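Local coordinates for protein serine-pyruvate aminotransferase (AgxT) (Sulfolobus solfataricus, PDB 3ZRP) that probably catalyses the pyridoxal-phosphate-dependent transfer of an amino group from serine to pyruvate, at residues R224-V229 / A239-P244; G286-A291 / I305-D310; L81-G86 / D112-G117. One frame throughout, in Å; residues are numbered along the deposited sequence.

In the fold
Contacts 1 and 2 lie on opposite sides of the chain's centre, about 47 Å apart between centres. Contact 1 belongs to the active site directly: the loop 239-244 reaches across the dimer to the phosphate of a pyridoxal-5'-phosphate that the second subunit also binds. Contact 3, about 34 Å from contact 1 between centres, joins the end of strand 79-83 of the large mixed sheet to the loop leading into helix 116-125; the side chain of N85 is about 10 Å from a bound cofactor. Contact 2 flanks the three-stranded antiparallel sheet, its V290 side chain about 11 Å from that of T138, a cofactor-binding residue. Contacts 2 and 3 are neighbours, about 6 Å apart at their nearest atoms, without touching.

Contact 1 (R224-V229 / A239-P244). With PLP (pyridoxal-5'-phosphate), chain D.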
loop_
_atom_site.group_PDB
_atom_site.type_symbol
_atom_site.label_atom_id
_atom_site.label_comp_id
_atom_site.label_asym_id
_atom_site.label_seq_id
_atom_site.Cartn_x
_atom_site.Cartn_y
_atom_site.Cartn_z
ATOM N N ARG A 224 -8.824 -12.839 4.784
ATOM C CA ARG A 224 -8.345 -14.232 4.886
ATOM C C ARG A 224 -6.907 -14.424 4.412
ATOM O O ARG A 224 -6.184 -15.254 4.946
ATOM C CB ARG A 224 -9.276 -15.213 4.162
ATOM C CG ARG A 224 -10.673 -15.269 4.728
ATOM C CD ARG A 224 -11.645 -15.995 3.796
ATOM N NE ARG A 224 -13.003 -15.901 4.328
ATOM C CZ ARG A 224 -13.741 -14.800 4.317
ATOM N NH1 ARG A 224 -13.275 -13.670 3.763
ATOM N NH2 ARG A 224 -14.954 -14.825 4.837
ATOM N N ASN A 225 -6.485 -13.680 3.386
ATOM C CA ASN A 225 -5.144 -13.818 2.875
ATOM C C ASN A 225 -4.077 -13.190 3.770
ATOM O O ASN A 225 -2.926 -13.620 3.747
ATOM C CB ASN A 225 -5.069 -13.269 1.431
ATOM C CG ASN A 225 -5.821 -14.135 0.466
ATOM O OD1 ASN A 225 -5.835 -15.352 0.611
ATOM N ND2 ASN A 225 -6.463 -13.528 -0.524
ATOM N N TRP A 226 -4.451 -12.190 4.567
ATOM C CA TRP A 226 -3.485 -11.510 5.434
ATOM C C TRP A 226 -3.427 -12.149 6.824
ATOM O O TRP A 226 -2.422 -12.008 7.515
ATOM C CB TRP A 226 -3.816 -10.033 5.600
ATOM C CG TRP A 226 -3.587 -9.322 4.326
ATOM C CD1 TRP A 226 -4.555 -8.976 3.415
ATOM C CD2 TRP A 226 -2.324 -8.970 3.728
ATOM N NE1 TRP A 226 -3.963 -8.394 2.323
ATOM C CE2 TRP A 226 -2.607 -8.361 2.493
ATOM C CE3 TRP A 226 -0.989 -9.074 4.139
ATOM C CZ2 TRP A 226 -1.596 -7.857 1.631
ATOM C CZ3 TRP A 226 0.017 -8.586 3.307
ATOM C CH2 TRP A 226 -0.295 -7.971 2.052
ATOM N N LEU A 227 -4.499 -12.831 7.204
ATOM C CA LEU A 227 -4.609 -13.442 8.549
ATOM C C LEU A 227 -3.426 -14.354 8.942
ATOM O O LEU A 227 -2.925 -14.233 10.065
ATOM C CB LEU A 227 -5.932 -14.197 8.718
ATOM C CG LEU A 227 -6.993 -13.779 9.724
ATOM C CD1 LEU A 227 -8.097 -14.852 9.782
ATOM C CD2 LEU A 227 -6.389 -13.565 11.100
ATOM N N PRO A 228 -2.972 -15.250 8.038
ATOM C CA PRO A 228 -1.815 -16.086 8.376
ATOM C C PRO A 228 -0.558 -15.257 8.653
ATOM O O PRO A 228 0.245 -15.627 9.514
ATOM C CB PRO A 228 -1.622 -16.963 7.123
ATOM C CG PRO A 228 -2.951 -16.986 6.455
ATOM C CD PRO A 228 -3.538 -15.627 6.725
ATOM N N VAL A 229 -0.387 -14.134 7.954
ATOM C CA VAL A 229 0.751 -13.252 8.225
ATOM C C VAL A 229 0.658 -12.624 9.616
ATOM O O VAL A 229 1.673 -12.545 10.321
ATOM C CB VAL A 229 0.947 -12.155 7.111
ATOM C CG1 VAL A 229 2.211 -11.332 7.367
ATOM C CG2 VAL A 229 1.020 -12.805 5.740
ATOM N N ALA A 239 5.748 -15.171 7.473
ATOM C CA ALA A 239 4.842 -15.771 6.491
ATOM C C ALA A 239 4.777 -14.851 5.274
ATOM O O ALA A 239 5.118 -13.669 5.375
ATOM C CB ALA A 239 3.472 -15.965 7.081
ATOM N N TYR A 240 4.345 -15.379 4.133
ATOM C CA TYR A 240 4.244 -14.533 2.931
ATOM C C TYR A 240 2.876 -14.655 2.275
ATOM O O TYR A 240 2.447 -15.758 1.896
ATOM C CB TYR A 240 5.337 -14.889 1.939
ATOM C CG TYR A 240 5.193 -14.117 0.630
ATOM C CD1 TYR A 240 5.501 -12.764 0.564
ATOM C CD2 TYR A 240 4.683 -14.745 -0.503
ATOM C CE1 TYR A 240 5.343 -12.052 -0.635
ATOM C CE2 TYR A 240 4.530 -14.060 -1.693
ATOM C CZ TYR A 240 4.855 -12.716 -1.746
ATOM O OH TYR A 240 4.659 -12.031 -2.929
ATOM N N PHE A 241 2.176 -13.529 2.144
ATOM C CA PHE A 241 1.032 -13.518 1.256
ATOM C C PHE A 241 1.431 -12.621 0.090
ATOM O O PHE A 241 1.531 -13.072 -1.051
ATOM C CB PHE A 241 -0.235 -12.957 1.918
ATOM C CG PHE A 241 -1.302 -12.566 0.903
ATOM C CD1 PHE A 241 -1.714 -13.482 -0.086
ATOM C CD2 PHE A 241 -1.836 -11.276 0.886
ATOM C CE1 PHE A 241 -2.676 -13.125 -1.051
ATOM C CE2 PHE A 241 -2.803 -10.913 -0.084
ATOM C CZ PHE A 241 -3.206 -11.825 -1.049
ATOM N N ALA A 242 1.645 -11.349 0.408
ATOM C CA ALA A 242 2.132 -10.387 -0.584
ATOM C C ALA A 242 3.083 -9.458 0.162
ATOM O O ALA A 242 2.958 -9.292 1.374
ATOM C CB ALA A 242 0.964 -9.611 -1.149
ATOM N N THR A 243 4.013 -8.820 -0.548
ATOM C CA THR A 243 5.006 -8.005 0.152
ATOM C C THR A 243 4.314 -6.803 0.826
ATOM O O THR A 243 3.645 -6.026 0.153
ATOM C CB THR A 243 6.123 -7.517 -0.790
ATOM O OG1 THR A 243 6.733 -8.651 -1.423
ATOM C CG2 THR A 243 7.177 -6.755 0.014
ATOM N N PRO A 244 4.446 -6.673 2.163
ATOM C CA PRO A 244 3.895 -5.522 2.876
ATOM C C PRO A 244 4.853 -4.315 2.857
ATOM O O PRO A 244 6.061 -4.480 2.525
ATOM C CB PRO A 244 3.765 -6.052 4.338
ATOM C CG PRO A 244 4.921 -6.965 4.445
ATOM C CD PRO A 244 5.079 -7.635 3.103
HETATM N N1 PLP D . 5.299 -11.464 -9.435
HETATM C C2 PLP D . 6.609 -11.845 -9.280
HETATM C C2A PLP D . 7.340 -12.394 -10.483
HETATM C C3 PLP D . 7.251 -11.711 -8.033
HETATM O O3 PLP D . 8.448 -12.042 -7.907
HETATM C C4 PLP D . 6.556 -11.175 -6.934
HETATM C C4A PLP D . 7.302 -11.013 -5.600
HETATM C C5 PLP D . 5.211 -10.809 -7.126
HETATM C C6 PLP D . 4.587 -10.935 -8.372
HETATM C C5A PLP D . 4.369 -10.235 -6.028
HETATM O O4P PLP D . 4.749 -8.897 -5.639
HETATM P P PLP D . 4.343 -8.329 -4.214
HETATM O O1P PLP D . 4.844 -9.337 -3.230
HETATM O O2P PLP D . 5.019 -7.014 -4.202
HETATM O O3P PLP D . 2.857 -8.316 -4.205
#
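F241 swings its ring opposite the backbone N (chi1 163°), while N225 and W226 hold their side chains beside theirs (chi1 -69° in W226), and the phenyl group sits in the corner they form, a face to N225 and an edge to W226. The contact packs helix 223-234 against the phosphate-binding loop of a fold type I aminotransferase, whose cofactor pockets are shared between the subunits of the dimer. CB of N225 sits over the centre of one F241 face, 3.4 Å from the ring centroid, a CH-pi contact; the amide of N225 leans over the same ring and gives ND2 to Y219 O. From W226 comes an edge-to-face pair: the rim of F241 points into the indole, CD2 of F241 lying 3.4 Å from W226 CE2, with the two planes at 87°. The indole NE1 is bonded to Y220 O, which holds the ring in its rotation. Beyond the pair, W226 CH2 reaches A242 CB at 3.8 Å. Farther along the helix, V229 CG2 lies 4.0 Å from F241 CB and also meets the methyl of A239. Replacing W226 by an alanine would probably leave the edge of F241 without its aromatic face and A242 CB without its apolar neighbour, setting the loop freer to shift. On the far side of the loop Y240 and T243 turn to the cofactor; from the second subunit R91 NH1 bonds F241 O, and T64 and Q188 are among the residues hydrogen-bonded to the cofactor. A single oxygen, PLP O1P, accepts three bonds from this chain: from Y240 OH at 2.7 Å, from T243 OG1 at 2.7 Å and from T243 N at 2.9 Å.

Contact 2 (G286-A291 / I305-D310); sequences GLEIVA and ILKVAD
E288 and K307 join in a salt bridge, OE1 of E288 lying 2.7 Å from K307 NZ. The ammonium comes to the anti side of that oxygen, 18° out of the carboxylate plane. E288 stretches out fully beyond CG, whereas K307 bends at chi2, chi3 and chi4 to fold back across it. The end of I305 lies against E288 on another side from the lysine, its CD1 3.8 Å from E288 CD and 3.6 Å from I289 O. V290 crosses I305 at about a right angle, V290 CG2 3.7 Å from I305 CG1. The backbones meet once directly, I305 N donating to E288 O at 2.9 Å. A water takes the place of the return bond: it accepts from E288 N at 2.7 Å, donates to I305 O, and accepts a longer bond from K307 NZ. With V290 also backbone-bonded to G303, segment 286-291 runs antiparallel to the edge strand 301-305 of the small three-stranded sheet. The chain enters this course through a Schellman motif at G286, closing helix 264-284. In the second shell R292 NH2 pairs with E288 OE2, and E365 receives the backbone N of K307. L287 packs on helix 346-363. E288 is also a calcium-binding residue in a crystal structure of this protein, although no calcium is bound to this chain here.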
loop_
_atom_site.group_PDB
_atom_site.type_symbol
_atom_site.label_atom_id
_atom_site.label_comp_id
_atom_site.label_asym_id
_atom_site.label_seq_id
_atom_site.Cartn_x
_atom_site.Cartn_y
_atom_site.Cartn_z
ATOM N N GLY A 286 -15.056 35.434 16.692
ATOM C CA GLY A 286 -16.375 35.565 16.067
ATOM C C GLY A 286 -16.525 34.726 14.810
ATOM O O GLY A 286 -17.332 35.055 13.948
ATOM N N LEU A 287 -15.758 33.639 14.709
ATOM C CA LEU A 287 -15.874 32.703 13.586
ATOM C C LEU A 287 -16.816 31.538 13.920
ATOM O O LEU A 287 -16.863 31.061 15.065
ATOM C CB LEU A 287 -14.494 32.176 13.163
ATOM C CG LEU A 287 -13.501 33.193 12.577
ATOM C CD1 LEU A 287 -12.063 32.642 12.584
ATOM C CD2 LEU A 287 -13.931 33.627 11.180
ATOM N N GLU A 288 -17.561 31.101 12.904
ATOM C CA GLU A 288 -18.536 30.019 13.024
ATOM C C GLU A 288 -17.919 28.670 12.633
ATOM O O GLU A 288 -17.225 28.571 11.627
ATOM C CB GLU A 288 -19.737 30.307 12.120
ATOM C CG GLU A 288 -20.958 29.417 12.357
ATOM C CD GLU A 288 -22.118 29.725 11.402
ATOM O OE1 GLU A 288 -22.116 30.812 10.781
ATOM O OE2 GLU A 288 -23.035 28.882 11.282
ATOM N N ILE A 289 -18.198 27.646 13.439
ATOM C CA ILE A 289 -17.718 26.282 13.180
ATOM C C ILE A 289 -18.692 25.541 12.235
ATOM O O ILE A 289 -19.911 25.745 12.300
ATOM C CB ILE A 289 -17.494 25.545 14.518
ATOM C CG1 ILE A 289 -16.353 26.233 15.302
ATOM C CG2 ILE A 289 -17.180 24.068 14.302
ATOM C CD1 ILE A 289 -16.182 25.736 16.751
ATOM N N VAL A 290 -18.159 24.705 11.341
ATOM C CA VAL A 290 -19.000 23.955 10.388
ATOM C C VAL A 290 -19.944 22.972 11.108
ATOM O O VAL A 290 -21.152 22.959 10.833
ATOM C CB VAL A 290 -18.152 23.214 9.329
ATOM C CG1 VAL A 290 -18.997 22.185 8.563
ATOM C CG2 VAL A 290 -17.567 24.209 8.361
ATOM N N ALA A 291 -19.402 22.165 12.020
ATOM C CA ALA A 291 -20.206 21.238 12.799
ATOM C C ALA A 291 -21.391 21.965 13.430
ATOM O O ALA A 291 -21.202 22.935 14.171
ATOM C CB ALA A 291 -19.376 20.562 13.878
ATOM N N ILE A 305 -15.926 28.316 9.010
ATOM C CA ILE A 305 -16.698 29.026 7.996
ATOM C C ILE A 305 -16.134 30.444 7.771
ATOM O O ILE A 305 -15.851 31.166 8.735
ATOM C CB ILE A 305 -18.211 29.078 8.353
ATOM C CG1 ILE A 305 -18.813 27.660 8.328
ATOM C CG2 ILE A 305 -18.974 29.970 7.364
ATOM C CD1 ILE A 305 -20.044 27.486 9.199
ATOM N N LEU A 306 -15.955 30.790 6.499
ATOM C CA LEU A 306 -15.557 32.131 6.062
ATOM C C LEU A 306 -16.713 32.853 5.373
ATOM O O LEU A 306 -17.230 32.390 4.351
ATOM C CB LEU A 306 -14.356 32.062 5.113
ATOM C CG LEU A 306 -13.032 31.615 5.740
ATOM C CD1 LEU A 306 -11.976 31.393 4.671
ATOM C CD2 LEU A 306 -12.556 32.615 6.790
ATOM N N LYS A 307 -17.095 34.002 5.930
ATOM C CA LYS A 307 -18.228 34.787 5.435
ATOM C C LYS A 307 -17.854 35.706 4.271
ATOM O O LYS A 307 -18.694 36.018 3.429
ATOM C CB LYS A 307 -18.840 35.601 6.584
ATOM C CG LYS A 307 -19.373 34.748 7.740
ATOM C CD LYS A 307 -20.796 34.275 7.461
ATOM C CE LYS A 307 -21.078 32.893 8.048
ATOM N NZ LYS A 307 -20.729 32.745 9.489
ATOM N N VAL A 308 -16.597 36.139 4.227
ATOM C CA VAL A 308 -16.144 37.075 3.202
ATOM C C VAL A 308 -14.935 36.563 2.428
ATOM O O VAL A 308 -14.968 36.490 1.197
ATOM C CB VAL A 308 -15.851 38.494 3.823
ATOM C CG1 VAL A 308 -15.257 39.426 2.785
ATOM C CG2 VAL A 308 -17.123 39.099 4.407
ATOM N N ALA A 309 -13.858 36.233 3.148
ATOM C CA ALA A 309 -12.589 35.826 2.535
ATOM C C ALA A 309 -12.690 34.514 1.744
ATOM O O ALA A 309 -13.511 33.644 2.065
ATOM C CB ALA A 309 -11.509 35.711 3.603
ATOM N N ASP A 310 -11.849 34.389 0.717
ATOM C CA ASP A 310 -11.777 33.186 -0.122
ATOM C C ASP A 310 -10.873 32.141 0.541
ATOM O O ASP A 310 -9.722 32.444 0.857
ATOM C CB ASP A 310 -11.257 33.559 -1.519
ATOM C CG ASP A 310 -11.046 32.346 -2.434
ATOM O OD1 ASP A 310 -11.746 31.324 -2.294
ATOM O OD2 ASP A 310 -10.171 32.434 -3.314
HETATM O O HOH W 1 -17.706 32.279 10.534
#

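Contact 3 (L81-G86 / D112-G117); sequences LVVSNG and DYVKPG
V83 and V114 press together in the tight part of this contact, where CG1 of V83, at the end of strand 79-83, comes within 3.5 Å of V114 CB and 3.8 Å of V114 CG2. The two side chains cross at a slant, and V119 of helix 116-125 touches both. Next to them N85 keeps its CG beside its own backbone N (chi1 -58°), bringing the amide up to segment 112-117 with OD1 toward V114 N. V114 N donates to this oxygen at 3.2 Å, a rather long bond whose donor stands 28° off the carbonyl plane. The other end of the amide is taken as well, ND2 of N85 being bonded to E144 OE1. N85 and the stem of Y113 run side by side, with the amide and the phenol ring almost perpendicular; OH of Y113 goes on to E295. This is the seam of a beta-alpha-beta unit in the large mixed sheet: helix 116-125 carries the chain from strand 102-106 to strand 128-134, with strand 79-83 lying between those two in the sheet. Toward the other end the packing gives way to water, for N85 O and D112 O do not meet but share one molecule, which donates to each at 2.8 Å. D112 and K115 are partly exposed here. D112 OD1 accepts from Y113 N at 2.7 Å through its anti lone pair; K115 NZ approaches the same oxygen in a salt bridge, but the lysine has a second conformer, which makes that link less certain. Donor and acceptor are both used at the N85 amide, which is consistent with one settled flip; the reverse would probably set like groups against each other at V114 N and at E144.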
loop_
_atom_site.group_PDB
_atom_site.type_symbol
_atom_site.label_atom_id
_atom_site.label_comp_id
_atom_site.label_asym_id
_atom_site.label_seq_id
_atom_site.Cartn_x
_atom_site.Cartn_y
_atom_site.Cartn_z
ATOM N N LEU A 81 -26.595 -1.116 5.937
ATOM C CA LEU A 81 -26.999 0.257 6.294
ATOM C C LEU A 81 -25.764 1.124 6.593
ATOM O O LEU A 81 -24.982 0.821 7.499
ATOM C CB LEU A 81 -27.921 0.241 7.520
ATOM C CG LEU A 81 -28.405 1.644 7.940
ATOM C CD1 LEU A 81 -29.386 2.234 6.937
ATOM C CD2 LEU A 81 -28.990 1.593 9.356
ATOM N N VAL A 82 -25.588 2.166 5.796
ATOM C CA VAL A 82 -24.518 3.157 5.999
ATOM C C VAL A 82 -25.077 4.417 6.654
ATOM O O VAL A 82 -26.021 5.036 6.155
ATOM C CB VAL A 82 -23.882 3.557 4.659
ATOM C CG1 VAL A 82 -22.799 4.660 4.880
ATOM C CG2 VAL A 82 -23.285 2.332 3.991
ATOM N N VAL A 83 -24.466 4.800 7.764
ATOM C CA VAL A 83 -24.816 6.041 8.471
ATOM C C VAL A 83 -23.768 7.090 8.099
ATOM O O VAL A 83 -22.683 7.105 8.678
ATOM C CB VAL A 83 -24.823 5.790 9.988
ATOM C CG1 VAL A 83 -25.225 7.071 10.723
ATOM C CG2 VAL A 83 -25.856 4.629 10.347
ATOM N N SER A 84 -24.086 7.923 7.107
ATOM C CA SER A 84 -23.151 8.871 6.518
ATOM C C SER A 84 -23.397 10.348 6.861
ATOM O O SER A 84 -24.420 10.942 6.477
ATOM C CB SER A 84 -23.181 8.745 5.009
ATOM O OG SER A 84 -22.389 9.767 4.437
ATOM N N ASN A 85 -22.416 10.929 7.549
ATOM C CA ASN A 85 -22.422 12.351 7.875
ATOM C C ASN A 85 -21.693 13.232 6.879
ATOM O O ASN A 85 -21.595 14.438 7.085
ATOM C CB ASN A 85 -21.849 12.577 9.266
ATOM C CG ASN A 85 -22.608 11.840 10.306
ATOM O OD1 ASN A 85 -23.841 11.736 10.218
ATOM N ND2 ASN A 85 -21.909 11.293 11.288
ATOM N N GLY A 86 -21.191 12.652 5.792
ATOM C CA GLY A 86 -20.429 13.451 4.809
ATOM C C GLY A 86 -19.617 12.586 3.874
ATOM O O GLY A 86 -19.933 11.418 3.698
ATOM N N ASP A 112 -24.432 18.269 10.208
ATOM C CA ASP A 112 -25.071 17.656 11.375
ATOM C C ASP A 112 -24.678 16.180 11.433
ATOM O O ASP A 112 -23.765 15.747 10.723
ATOM C CB ASP A 112 -26.607 17.787 11.254
ATOM C CG ASP A 112 -27.309 17.893 12.606
ATOM O OD1 ASP A 112 -27.118 17.040 13.504
ATOM O OD2 ASP A 112 -28.063 18.860 12.778
ATOM N N TYR A 113 -25.349 15.411 12.284
ATOM C CA TYR A 113 -25.061 13.994 12.452
ATOM C C TYR A 113 -26.346 13.191 12.670
ATOM O O TYR A 113 -27.335 13.730 13.162
ATOM C CB TYR A 113 -24.075 13.753 13.594
ATOM C CG TYR A 113 -24.604 13.997 14.998
ATOM C CD1 TYR A 113 -24.617 15.291 15.566
ATOM C CD2 TYR A 113 -25.061 12.940 15.772
ATOM C CE1 TYR A 113 -25.112 15.506 16.864
ATOM C CE2 TYR A 113 -25.537 13.139 17.072
ATOM C CZ TYR A 113 -25.564 14.422 17.607
ATOM O OH TYR A 113 -26.042 14.587 18.893
ATOM N N VAL A 114 -26.327 11.917 12.278
ATOM C CA VAL A 114 -27.498 11.038 12.396
ATOM C C VAL A 114 -27.623 10.597 13.840
ATOM O O VAL A 114 -26.708 10.014 14.387
ATOM C CB VAL A 114 -27.367 9.794 11.474
ATOM C CG1 VAL A 114 -28.629 8.927 11.574
ATOM C CG2 VAL A 114 -27.147 10.250 10.039
ATOM N N LYS A 115 -28.784 10.867 14.453
ATOM C CA LYS A 115 -28.994 10.576 15.868
ATOM C C LYS A 115 -29.120 9.083 16.123
ATOM O O LYS A 115 -29.604 8.362 15.256
ATOM C CB LYS A 115 -30.243 11.321 16.372
ATOM C CG LYS A 115 -30.230 12.817 16.058
ATOM C CD LYS A 115 -29.039 13.506 16.775
ATOM C CE LYS A 115 -28.962 14.998 16.439
ATOM N NZ LYS A 115 -28.908 15.281 14.980
ATOM N N PRO A 116 -28.685 8.610 17.315
ATOM C CA PRO A 116 -28.826 7.200 17.629
ATOM C C PRO A 116 -30.260 6.685 17.430
ATOM O O PRO A 116 -30.441 5.568 16.933
ATOM C CB PRO A 116 -28.428 7.131 19.108
ATOM C CG PRO A 116 -27.433 8.237 19.262
ATOM C CD PRO A 116 -27.929 9.324 18.372
ATOM N N GLY A 117 -31.254 7.502 17.780
ATOM C CA GLY A 117 -32.674 7.126 17.618
ATOM C C GLY A 117 -33.098 6.908 16.180
ATOM O O GLY A 117 -33.939 6.048 15.899
HETATM O O HOH W 2 -21.472 16.277 9.164
#